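Local coordinates for protein-tyrosine-phosphatase (Shewanella sp., PDB 2Z72) that acts as a cold-active protein tyrosine phosphatase, a zinc-containing enzyme of the calcineurin-like phosphoesterase family that probably hydrolyses phosphotyrosine in protein substrates, at residues 213-218 against 274-279; 259-264 against 287-292; 21-26 against 32-37; 10-15 against 178-183. All coordinates share one frame; numbering follows the deposited sequence. Where two conformers were deposited one is given.

Contact 1 (213-218 against 274-279); sequences EWISRE and LQHFNV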
# COMPACT_ATOMS: atom_id res chain seq x y z
N GLU A 213 21.41 -6.67 -7.25
CA GLU A 213 21.53 -7.84 -6.31
C GLU A 213 20.38 -8.81 -6.47
O GLU A 213 20.58 -10.00 -6.21
CB GLU A 213 21.67 -7.33 -4.86
CG GLU A 213 21.82 -8.39 -3.80
CD GLU A 213 22.25 -7.91 -2.44
OE1 GLU A 213 22.38 -6.69 -2.32
OE2 GLU A 213 22.32 -8.80 -1.52
N TRP A 214 19.19 -8.35 -6.86
CA TRP A 214 18.09 -9.27 -7.16
C TRP A 214 18.53 -10.35 -8.17
O TRP A 214 18.20 -11.51 -8.08
CB TRP A 214 16.90 -8.45 -7.72
CG TRP A 214 15.75 -9.31 -8.23
CD1 TRP A 214 15.60 -9.95 -9.44
CD2 TRP A 214 14.56 -9.60 -7.49
NE1 TRP A 214 14.44 -10.62 -9.53
CE2 TRP A 214 13.77 -10.42 -8.32
CE3 TRP A 214 14.08 -9.27 -6.20
CZ2 TRP A 214 12.56 -10.89 -7.92
CZ3 TRP A 214 12.86 -9.75 -5.84
CH2 TRP A 214 12.07 -10.55 -6.66
N ILE A 215 19.19 -9.87 -9.22
CA ILE A 215 19.62 -10.72 -10.34
C ILE A 215 20.68 -11.71 -9.93
O ILE A 215 20.64 -12.88 -10.23
CB ILE A 215 20.11 -9.82 -11.52
CG1 ILE A 215 19.02 -8.86 -12.02
CG2 ILE A 215 20.68 -10.70 -12.59
CD1 ILE A 215 19.40 -7.91 -13.13
N SER A 216 21.62 -11.19 -9.13
CA SER A 216 22.70 -12.10 -8.72
C SER A 216 22.19 -13.16 -7.76
O SER A 216 22.75 -14.29 -7.78
CB SER A 216 23.92 -11.39 -8.18
OG SER A 216 23.56 -10.60 -7.08
N ARG A 217 21.17 -12.87 -6.96
CA ARG A 217 20.53 -13.85 -6.08
C ARG A 217 19.51 -14.74 -6.77
O ARG A 217 18.98 -15.62 -6.13
CB ARG A 217 19.86 -13.12 -4.91
CG ARG A 217 20.94 -12.49 -3.98
CD ARG A 217 20.26 -11.97 -2.73
NE ARG A 217 21.31 -11.39 -1.86
CZ ARG A 217 22.03 -12.10 -1.01
NH1 ARG A 217 21.87 -13.40 -0.84
NH2 ARG A 217 22.95 -11.48 -0.29
N GLU A 218 19.29 -14.53 -8.08
CA GLU A 218 18.46 -15.39 -8.89
C GLU A 218 17.07 -15.45 -8.25
O GLU A 218 16.43 -16.50 -8.23
CB GLU A 218 19.04 -16.80 -8.98
CG GLU A 218 20.46 -16.84 -9.53
CD GLU A 218 20.96 -18.25 -9.79
OE1 GLU A 218 21.72 -18.43 -10.79
OE2 GLU A 218 20.63 -19.19 -9.04
N LEU A 274 15.18 -3.85 -16.58
CA LEU A 274 14.00 -3.97 -17.38
C LEU A 274 14.02 -5.30 -18.18
O LEU A 274 13.06 -6.02 -18.28
CB LEU A 274 13.87 -2.83 -18.38
CG LEU A 274 13.68 -1.42 -17.81
CD1 LEU A 274 13.79 -0.34 -18.90
CD2 LEU A 274 12.35 -1.38 -17.07
N GLN A 275 15.17 -5.57 -18.82
CA GLN A 275 15.33 -6.78 -19.61
C GLN A 275 15.18 -8.03 -18.76
O GLN A 275 14.58 -9.04 -19.16
CB GLN A 275 16.72 -6.74 -20.32
CG GLN A 275 16.67 -5.84 -21.55
CD GLN A 275 18.04 -5.38 -22.02
OE1 GLN A 275 18.18 -4.35 -22.74
NE2 GLN A 275 19.04 -6.17 -21.62
N HIS A 276 15.71 -7.98 -17.54
CA HIS A 276 15.65 -9.16 -16.70
C HIS A 276 14.21 -9.60 -16.43
O HIS A 276 13.94 -10.77 -16.35
CB HIS A 276 16.32 -8.82 -15.33
CG HIS A 276 16.41 -10.00 -14.42
ND1 HIS A 276 15.65 -10.38 -13.33
CD2 HIS A 276 17.26 -11.01 -14.60
CE1 HIS A 276 16.04 -11.54 -12.85
NE2 HIS A 276 17.04 -11.91 -13.62
N PHE A 277 13.30 -8.63 -16.25
CA PHE A 277 11.90 -8.90 -15.96
C PHE A 277 11.01 -8.85 -17.19
O PHE A 277 9.82 -9.07 -17.09
CB PHE A 277 11.37 -7.90 -14.95
CG PHE A 277 11.98 -8.03 -13.57
CD1 PHE A 277 13.03 -7.23 -13.16
CD2 PHE A 277 11.44 -8.95 -12.65
CE1 PHE A 277 13.58 -7.31 -11.88
CE2 PHE A 277 11.98 -9.00 -11.41
CZ PHE A 277 13.03 -8.19 -10.98
N ASN A 278 11.58 -8.56 -18.37
CA ASN A 278 10.82 -8.40 -19.59
C ASN A 278 9.67 -7.41 -19.43
O ASN A 278 8.52 -7.67 -19.76
CB ASN A 278 10.27 -9.74 -20.08
CG ASN A 278 9.72 -9.80 -21.46
OD1 ASN A 278 8.75 -10.57 -21.71
ND2 ASN A 278 10.26 -9.05 -22.41
N VAL A 279 10.05 -6.23 -18.91
CA VAL A 279 9.13 -5.11 -18.76
C VAL A 279 9.68 -3.91 -19.50
O VAL A 279 10.86 -3.78 -19.74
CB VAL A 279 8.83 -4.82 -17.28
CG1 VAL A 279 8.10 -6.00 -16.67
CG2 VAL A 279 10.09 -4.47 -16.53
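Phe277 sets the far corner of its ring over one face of the Trp214 indole: CZ of Phe277 lies 3.2 Å from NE1 of Trp214, off-centre near the five-membered rim. The two planes are inclined at 43°, a tilt that brings the CZ corner of Phe277, rather than its whole face, onto the indole. His276 meets the same indole rim to rim, its plane almost square to it at 82°. Ile215 adds an aliphatic part: its CG1 methylene sits 3.7 Å from the centroid of the His276 ring, directly over the face in a CH-pi contact, with CG2 and CD1 reaching toward the rim. With CG trans to the backbone N (chi1 173°), Trp214 turns its indole toward 274-279, where Phe277 covers one face; Leu221, Ala224 and Ile197 also pack on it. Replacing Trp214 by an alanine would probably leave the Phe277 ring without the indole face it rests on. Further out, Arg217 NE (2.8 Å) and NH2 grip Glu213 OE2 side-on, and Arg217 also forms a salt bridge with Asp243. Both helices finish in Schellman motifs, at Glu218 and Asn278, and the aromatic cluster of Trp214, His276 and Phe277 joins the two helix ends within the calcineurin-like phosphoesterase domain.

Contact 2 (259-264 against 287-292); sequences GYFSET and TSQERV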
# COMPACT_ATOMS: atom_id res chain seq x y z
N GLY A 259 18.04 3.49 -5.39
CA GLY A 259 19.05 3.66 -6.42
C GLY A 259 18.49 4.35 -7.65
O GLY A 259 19.25 5.04 -8.37
N TYR A 260 17.21 4.16 -8.01
CA TYR A 260 16.69 4.79 -9.25
C TYR A 260 16.72 6.33 -9.15
O TYR A 260 16.68 6.99 -10.17
CB TYR A 260 15.27 4.34 -9.58
CG TYR A 260 15.11 2.86 -9.77
CD1 TYR A 260 16.20 2.04 -10.10
CD2 TYR A 260 13.89 2.26 -9.65
CE1 TYR A 260 16.01 0.67 -10.28
CE2 TYR A 260 13.71 0.91 -9.84
CZ TYR A 260 14.77 0.10 -10.15
OH TYR A 260 14.56 -1.24 -10.31
N PHE A 261 16.82 6.85 -7.93
CA PHE A 261 16.84 8.28 -7.65
C PHE A 261 18.20 8.83 -7.37
O PHE A 261 18.36 10.02 -7.05
CB PHE A 261 15.87 8.56 -6.48
CG PHE A 261 14.46 8.15 -6.82
CD1 PHE A 261 14.00 6.89 -6.44
CD2 PHE A 261 13.64 8.98 -7.52
CE1 PHE A 261 12.73 6.51 -6.83
CE2 PHE A 261 12.38 8.60 -7.85
CZ PHE A 261 11.91 7.35 -7.51
N SER A 262 19.21 8.01 -7.47
CA SER A 262 20.59 8.35 -7.32
C SER A 262 21.09 9.05 -8.58
O SER A 262 20.81 8.64 -9.70
CB SER A 262 21.46 7.13 -6.99
OG SER A 262 22.84 7.47 -6.98
N GLU A 263 21.83 10.15 -8.40
CA GLU A 263 22.34 10.85 -9.53
C GLU A 263 23.39 10.04 -10.32
O GLU A 263 23.71 10.42 -11.44
CB GLU A 263 23.07 12.17 -9.14
CG GLU A 263 22.32 13.41 -9.50
CD GLU A 263 23.03 14.75 -9.45
OE1 GLU A 263 22.99 15.42 -10.50
OE2 GLU A 263 23.51 15.07 -8.37
N THR A 264 23.93 8.97 -9.82
CA THR A 264 24.86 8.14 -10.57
C THR A 264 24.29 6.92 -11.24
O THR A 264 24.97 6.24 -12.01
CB THR A 264 25.97 7.60 -9.64
OG1 THR A 264 25.45 7.01 -8.47
CG2 THR A 264 26.76 8.83 -9.21
N THR A 287 10.44 7.13 -2.44
CA THR A 287 11.26 8.32 -2.58
C THR A 287 10.38 9.46 -3.11
O THR A 287 10.00 9.46 -4.27
CB THR A 287 12.48 8.03 -3.47
OG1 THR A 287 13.17 6.88 -3.01
CG2 THR A 287 13.44 9.25 -3.40
N SER A 288 10.07 10.40 -2.18
CA SER A 288 8.98 11.33 -2.44
C SER A 288 9.38 12.39 -3.48
O SER A 288 10.44 13.00 -3.38
CB SER A 288 8.55 12.03 -1.17
OG SER A 288 8.30 11.06 -0.15
N GLN A 289 8.48 12.60 -4.39
CA GLN A 289 8.58 13.61 -5.46
C GLN A 289 7.48 14.67 -5.36
O GLN A 289 6.48 14.49 -4.65
CB GLN A 289 8.46 12.92 -6.83
CG GLN A 289 9.43 11.79 -7.02
CD GLN A 289 10.86 12.16 -6.80
OE1 GLN A 289 11.64 11.47 -6.09
NE2 GLN A 289 11.23 13.24 -7.41
N GLU A 290 7.65 15.77 -6.05
CA GLU A 290 6.66 16.85 -6.02
C GLU A 290 5.42 16.52 -6.82
O GLU A 290 4.41 17.22 -6.71
CB GLU A 290 7.29 18.14 -6.55
CG GLU A 290 8.47 18.61 -5.70
CD GLU A 290 9.08 19.91 -6.18
OE1 GLU A 290 10.20 20.27 -5.75
OE2 GLU A 290 8.49 20.65 -6.99
N ARG A 291 5.51 15.48 -7.68
CA ARG A 291 4.46 15.12 -8.62
C ARG A 291 4.75 13.73 -9.11
O ARG A 291 5.87 13.23 -8.91
CB ARG A 291 4.35 16.07 -9.84
CG ARG A 291 5.64 16.25 -10.61
CD ARG A 291 5.46 17.12 -11.85
NE ARG A 291 6.65 16.92 -12.70
CZ ARG A 291 7.81 17.52 -12.49
NH1 ARG A 291 7.97 18.41 -11.48
NH2 ARG A 291 8.78 17.20 -13.31
N VAL A 292 3.78 13.07 -9.73
CA VAL A 292 4.07 11.83 -10.49
C VAL A 292 4.98 12.24 -11.67
O VAL A 292 4.71 13.21 -12.35
CB VAL A 292 2.79 11.18 -10.94
CG1 VAL A 292 3.01 10.21 -12.11
CG2 VAL A 292 2.10 10.46 -9.79
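Phe261 and Thr287 make the main apolar contact, a CH-pi interaction in which Thr287 CB stands 3.8 Å from the centroid of the Phe261 ring, over the face and displaced to one side. The nearest atoms are Phe261 CD1 and Thr287 CB, 3.5 Å apart. With OG1 beside the backbone N (chi1 -52°) and CG2 anti to it, Thr287 lays its methyl over the root of the ring, 3.7 Å from Phe261 CG; a beta-branched residue can thus offer carbon to the ring while its hydroxyl serves elsewhere. The amide of Gln289 approaches obliquely, CD of Gln289 lying 4.0 Å from CE2 of Phe261, and its plane is turned only 11° from the ring. The segment 287-292 follows strand 281-284 and His286, a zinc ligand, in a Gly-His-Thr sequence consistent with the Gly-His metal-binding motif of the calcineurin-like phosphoesterases; the side chain of Thr287 is about 7 Å from a zinc ion. Beyond the pair, Phe261 also packs on Val284 and Ala302, and Gln289 on Ala302. Among polar interactions, Thr287 OG1 bonds to Arg258 NH2, just before the 3-10 turn that carries Phe261. In that turn Ser262 N donates to Gly259 O (3.1 Å).

Contact 3 (21-26 against 32-37); sequences STAYWI and KTTSIE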
# COMPACT_ATOMS: atom_id res chain seq x y z
N SER A 21 -15.76 -11.77 15.60
CA SER A 21 -14.74 -10.76 15.81
C SER A 21 -15.18 -9.76 16.87
O SER A 21 -16.35 -9.66 17.23
CB SER A 21 -14.46 -10.10 14.46
OG SER A 21 -13.80 -11.00 13.54
N THR A 22 -14.19 -8.98 17.36
CA THR A 22 -14.36 -7.97 18.35
C THR A 22 -13.70 -6.69 17.88
O THR A 22 -12.61 -6.78 17.28
CB THR A 22 -13.70 -8.41 19.66
OG1 THR A 22 -14.28 -9.64 20.13
CG2 THR A 22 -13.85 -7.34 20.77
N ALA A 23 -14.31 -5.57 18.08
CA ALA A 23 -13.78 -4.29 17.68
C ALA A 23 -13.49 -3.41 18.90
O ALA A 23 -14.35 -3.25 19.79
CB ALA A 23 -14.75 -3.58 16.75
N TYR A 24 -12.31 -2.80 18.89
CA TYR A 24 -11.86 -1.84 19.86
C TYR A 24 -11.90 -0.45 19.23
O TYR A 24 -11.32 -0.25 18.15
CB TYR A 24 -10.46 -2.15 20.34
CG TYR A 24 -10.31 -3.43 21.09
CD1 TYR A 24 -9.81 -4.59 20.52
CD2 TYR A 24 -10.68 -3.57 22.37
CE1 TYR A 24 -9.69 -5.75 21.24
CE2 TYR A 24 -10.58 -4.75 23.09
CZ TYR A 24 -10.09 -5.84 22.53
OH TYR A 24 -9.98 -7.00 23.22
N TRP A 25 -12.52 0.50 19.90
CA TRP A 25 -12.73 1.85 19.42
C TRP A 25 -12.20 2.81 20.45
O TRP A 25 -12.48 2.66 21.66
CB TRP A 25 -14.20 2.16 19.22
CG TRP A 25 -14.97 1.16 18.43
CD1 TRP A 25 -15.50 -0.01 18.90
CD2 TRP A 25 -15.33 1.18 17.05
NE1 TRP A 25 -16.13 -0.69 17.93
CE2 TRP A 25 -16.07 0.00 16.76
CE3 TRP A 25 -15.11 2.09 16.01
CZ2 TRP A 25 -16.56 -0.26 15.47
CZ3 TRP A 25 -15.61 1.82 14.74
CH2 TRP A 25 -16.34 0.63 14.47
N ILE A 26 -11.43 3.81 20.00
CA ILE A 26 -11.08 4.94 20.86
C ILE A 26 -12.06 6.06 20.58
O ILE A 26 -12.12 6.57 19.47
CB ILE A 26 -9.65 5.44 20.61
CG1 ILE A 26 -8.65 4.33 20.68
CG2 ILE A 26 -9.32 6.54 21.61
CD1 ILE A 26 -8.75 3.42 21.90
N LYS A 32 -14.02 1.80 23.89
CA LYS A 32 -15.25 1.06 23.72
C LYS A 32 -14.93 -0.24 23.00
O LYS A 32 -14.16 -0.24 22.05
CB LYS A 32 -16.35 1.84 23.03
CG LYS A 32 -16.94 3.06 23.78
CD LYS A 32 -18.20 3.60 23.13
CE LYS A 32 -18.94 4.76 23.81
NZ LYS A 32 -20.31 5.01 23.22
N THR A 33 -15.49 -1.34 23.46
CA THR A 33 -15.26 -2.66 22.86
C THR A 33 -16.59 -3.22 22.49
O THR A 33 -17.51 -3.29 23.30
CB THR A 33 -14.58 -3.58 23.90
OG1 THR A 33 -13.39 -2.92 24.32
CG2 THR A 33 -14.29 -4.93 23.29
N THR A 34 -16.75 -3.65 21.22
CA THR A 34 -17.97 -4.18 20.71
C THR A 34 -17.75 -5.59 20.12
O THR A 34 -16.67 -5.94 19.67
CB THR A 34 -18.63 -3.29 19.67
OG1 THR A 34 -17.74 -3.17 18.53
CG2 THR A 34 -18.91 -1.90 20.24
N SER A 35 -18.82 -6.37 20.21
CA SER A 35 -18.89 -7.69 19.63
C SER A 35 -19.48 -7.58 18.23
O SER A 35 -20.55 -6.98 18.10
CB SER A 35 -19.75 -8.62 20.47
OG SER A 35 -19.21 -8.74 21.78
N ILE A 36 -18.80 -8.11 17.21
CA ILE A 36 -19.29 -7.92 15.86
C ILE A 36 -20.31 -8.98 15.46
O ILE A 36 -19.99 -10.18 15.58
CB ILE A 36 -18.11 -7.90 14.87
CG1 ILE A 36 -17.19 -6.69 15.15
CG2 ILE A 36 -18.55 -7.94 13.42
CD1 ILE A 36 -15.80 -6.78 14.64
N GLU A 37 -21.49 -8.51 15.04
CA GLU A 37 -22.65 -9.29 14.65
C GLU A 37 -22.74 -9.28 13.11
O GLU A 37 -22.71 -8.17 12.46
CB GLU A 37 -23.96 -8.79 15.25
CG GLU A 37 -23.97 -8.11 16.61
CD GLU A 37 -24.18 -9.14 17.68
OE1 GLU A 37 -24.21 -8.82 18.88
OE2 GLU A 37 -24.28 -10.30 17.18
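Trp25 and Thr34 share the one side-chain hydrogen bond between these strands: NE1 of Trp25 donates to OG1 of Thr34 at 3.0 Å, nearly straight at 169° and close to the plane of the indole. The link is diagonal, since in the backbone Thr34 pairs with Ala23 and Trp25 with Lys32. Thr34 makes it possible by holding OG1 between its backbone N and carbonyl carbon (chi1 62°), a placement that also brings the hydroxyl beside Ala23 CB; the small alanine leaves room for it. The other hydrogen bonds between the strands are backbone to backbone. Ala23 and Thr34 exchange two N-H...O bonds, Ala23 O accepting at 2.8 Å from Thr34 N, and Trp25 and Lys32 do the same, with Lys32 N meeting Trp25 O at 2.8 Å. Ile36 N extends the series to Ser21 O (2.9 Å), while Ile36 CD1 covers Ser21 CB at 3.6 Å. Thr22 and Tyr24, in non-hydrogen-bonded pairs with Ser35 and Thr33, turn their backbone groups instead to Ile14 and Tyr12 of strand 8-14. On their face Thr22 CG2 touches Thr33 CG2 (3.5 Å), methyl to methyl. Two polar ends leave the pair: Ser21 OG bonds to Thr15 OG1, and Lys32 NZ to Glu45 O. The whole is an antiparallel beta hairpin, the second and third strands of a three-stranded up-and-down meander.

Contact 4 (10-15 against 178-183); sequences GPYVIT and NKLYSA. Unlike the reference sequence in segment 178-183: Ser182 (reference Gly).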
# COMPACT_ATOMS: atom_id res chain seq x y z
N GLY A 10 -9.79 4.17 15.37
CA GLY A 10 -10.20 2.78 15.22
C GLY A 10 -11.12 2.54 14.07
O GLY A 10 -11.32 3.42 13.22
N PRO A 11 -11.73 1.35 13.99
CA PRO A 11 -11.59 0.30 14.96
C PRO A 11 -10.34 -0.55 14.76
O PRO A 11 -9.76 -0.60 13.67
CB PRO A 11 -12.83 -0.54 14.65
CG PRO A 11 -13.05 -0.39 13.17
CD PRO A 11 -12.68 1.05 12.90
N TYR A 12 -9.93 -1.20 15.84
CA TYR A 12 -8.94 -2.26 15.84
C TYR A 12 -9.72 -3.56 16.06
O TYR A 12 -10.33 -3.75 17.10
CB TYR A 12 -7.95 -2.03 16.97
CG TYR A 12 -7.16 -0.75 16.82
CD1 TYR A 12 -7.60 0.46 17.35
CD2 TYR A 12 -5.96 -0.72 16.10
CE1 TYR A 12 -6.86 1.62 17.22
CE2 TYR A 12 -5.26 0.42 15.96
CZ TYR A 12 -5.70 1.60 16.49
OH TYR A 12 -4.92 2.73 16.31
N VAL A 13 -9.75 -4.43 15.03
CA VAL A 13 -10.59 -5.60 15.03
C VAL A 13 -9.76 -6.86 15.22
O VAL A 13 -8.77 -7.07 14.55
CB VAL A 13 -11.43 -5.68 13.72
CG1 VAL A 13 -12.19 -6.98 13.65
CG2 VAL A 13 -12.35 -4.49 13.57
N ILE A 14 -10.20 -7.66 16.20
CA ILE A 14 -9.61 -8.99 16.46
C ILE A 14 -10.48 -10.00 15.77
O ILE A 14 -11.70 -9.98 15.95
CB ILE A 14 -9.70 -9.24 18.00
CG1 ILE A 14 -8.99 -8.13 18.76
CG2 ILE A 14 -9.29 -10.64 18.32
CD1 ILE A 14 -7.61 -7.83 18.35
N THR A 15 -9.90 -10.90 14.98
CA THR A 15 -10.62 -11.94 14.27
C THR A 15 -10.05 -13.30 14.58
O THR A 15 -8.97 -13.63 14.12
CB THR A 15 -10.58 -11.68 12.75
OG1 THR A 15 -11.32 -10.47 12.52
CG2 THR A 15 -11.29 -12.79 12.01
N ASN A 178 2.66 -2.49 17.19
CA ASN A 178 2.78 -3.66 16.30
C ASN A 178 1.73 -4.70 16.61
O ASN A 178 1.29 -5.42 15.69
CB ASN A 178 4.19 -4.20 16.39
CG ASN A 178 4.65 -4.56 17.76
OD1 ASN A 178 4.70 -3.63 18.60
ND2 ASN A 178 5.02 -5.79 18.06
N LYS A 179 1.34 -4.84 17.84
CA LYS A 179 0.33 -5.84 18.24
C LYS A 179 -1.08 -5.37 17.98
O LYS A 179 -2.06 -6.11 18.11
CB LYS A 179 0.58 -6.26 19.66
CG LYS A 179 1.85 -7.01 19.84
CD LYS A 179 1.81 -8.36 19.13
CE LYS A 179 3.06 -9.16 19.55
NZ LYS A 179 3.32 -10.23 18.55
N LEU A 180 -1.29 -4.11 17.59
CA LEU A 180 -2.57 -3.67 17.09
C LEU A 180 -2.78 -4.09 15.65
O LEU A 180 -3.89 -3.93 15.14
CB LEU A 180 -2.69 -2.15 17.25
CG LEU A 180 -2.68 -1.61 18.67
CD1 LEU A 180 -2.76 -0.09 18.68
CD2 LEU A 180 -3.87 -2.18 19.46
N TYR A 181 -1.76 -4.64 15.03
CA TYR A 181 -1.79 -5.09 13.62
C TYR A 181 -1.19 -6.47 13.47
O TYR A 181 -0.67 -6.83 12.41
CB TYR A 181 -1.05 -4.08 12.69
CG TYR A 181 -1.73 -2.71 12.79
CD1 TYR A 181 -2.92 -2.49 12.10
CD2 TYR A 181 -1.27 -1.69 13.58
CE1 TYR A 181 -3.60 -1.28 12.19
CE2 TYR A 181 -1.91 -0.50 13.69
CZ TYR A 181 -3.07 -0.28 12.99
OH TYR A 181 -3.70 0.94 13.09
N SER A 182 -1.23 -7.26 14.54
CA SER A 182 -0.66 -8.62 14.54
C SER A 182 -1.55 -9.59 13.80
O SER A 182 -2.63 -9.27 13.29
CB SER A 182 -0.44 -9.01 16.01
OG SER A 182 -1.72 -9.13 16.62
N ALA A 183 -1.08 -10.85 13.74
CA ALA A 183 -1.83 -11.88 13.02
C ALA A 183 -3.16 -12.24 13.62
O ALA A 183 -3.96 -12.95 12.99
CB ALA A 183 -0.96 -13.12 12.92
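Tyr12 turns the edge of its ring against the face of Tyr181 in an offset edge-to-face pair, the centroids 5.8 Å apart and the planes at 63°. The atom that leads is CE2: it stands 3.8 Å from Tyr181 CZ and 3.3 Å from Tyr181 OH. Leu180 approaches the same ring from over a face, its CD1 lying 4.2 Å from the centroid of Tyr12 and 30° off the normal, an off-centre CH-pi contact. With CG opposite the carbonyl carbon (chi1 -63°), Leu180 carries its CD1 methyl to the CE2 side of Tyr12, while its CB already lies against Tyr12 CD2 at 3.7 Å; a forked aliphatic residue thus meets the ring at two points. In this way strand 8-14, an outer strand of the three-stranded antiparallel sheet, is docked on the connection between helices 166-172 and 186-192 of the phosphoesterase domain. Tyrosine suits both positions because each hydroxyl finds a partner amid buried carbon: Tyr12 OH bonds to Asp9 OD1 and Tyr181 OH to Asn123 OD1. A serine in place of Tyr12 is likely to open a gap beside Leu180 and leave Tyr181 without the ring edge at its face, with Asp9 losing its phenol partner. Tyr181 also makes edge-to-face pairs with Phe116 and Tyr177, and Leu180 rests on Ala169 and Thr170 of helix 166-172.

The four contacts form two groups on opposite sides of the chain's centre. Contacts 3 and 4 lie close, their centres 11 Å apart, and share the N-terminal sheet: strands 8-14 and 22-27 are neighbours in it, and Ile14 N bonds to Thr22 O. Both segments of contact 3, a local hairpin, fall between those of contact 4, which ties the sheet to residues more than 160 positions later; both close before contacts 1 and 2 open. Contacts 1 and 2, centres 20 Å apart without touching, alternate along the chain within the calcineurin-like phosphoesterase range. Contacts 1 and 3 are about 46 Å apart between centres, so the N-terminal sheet and the helical end containing contact 1 lie on opposite sides of the molecule.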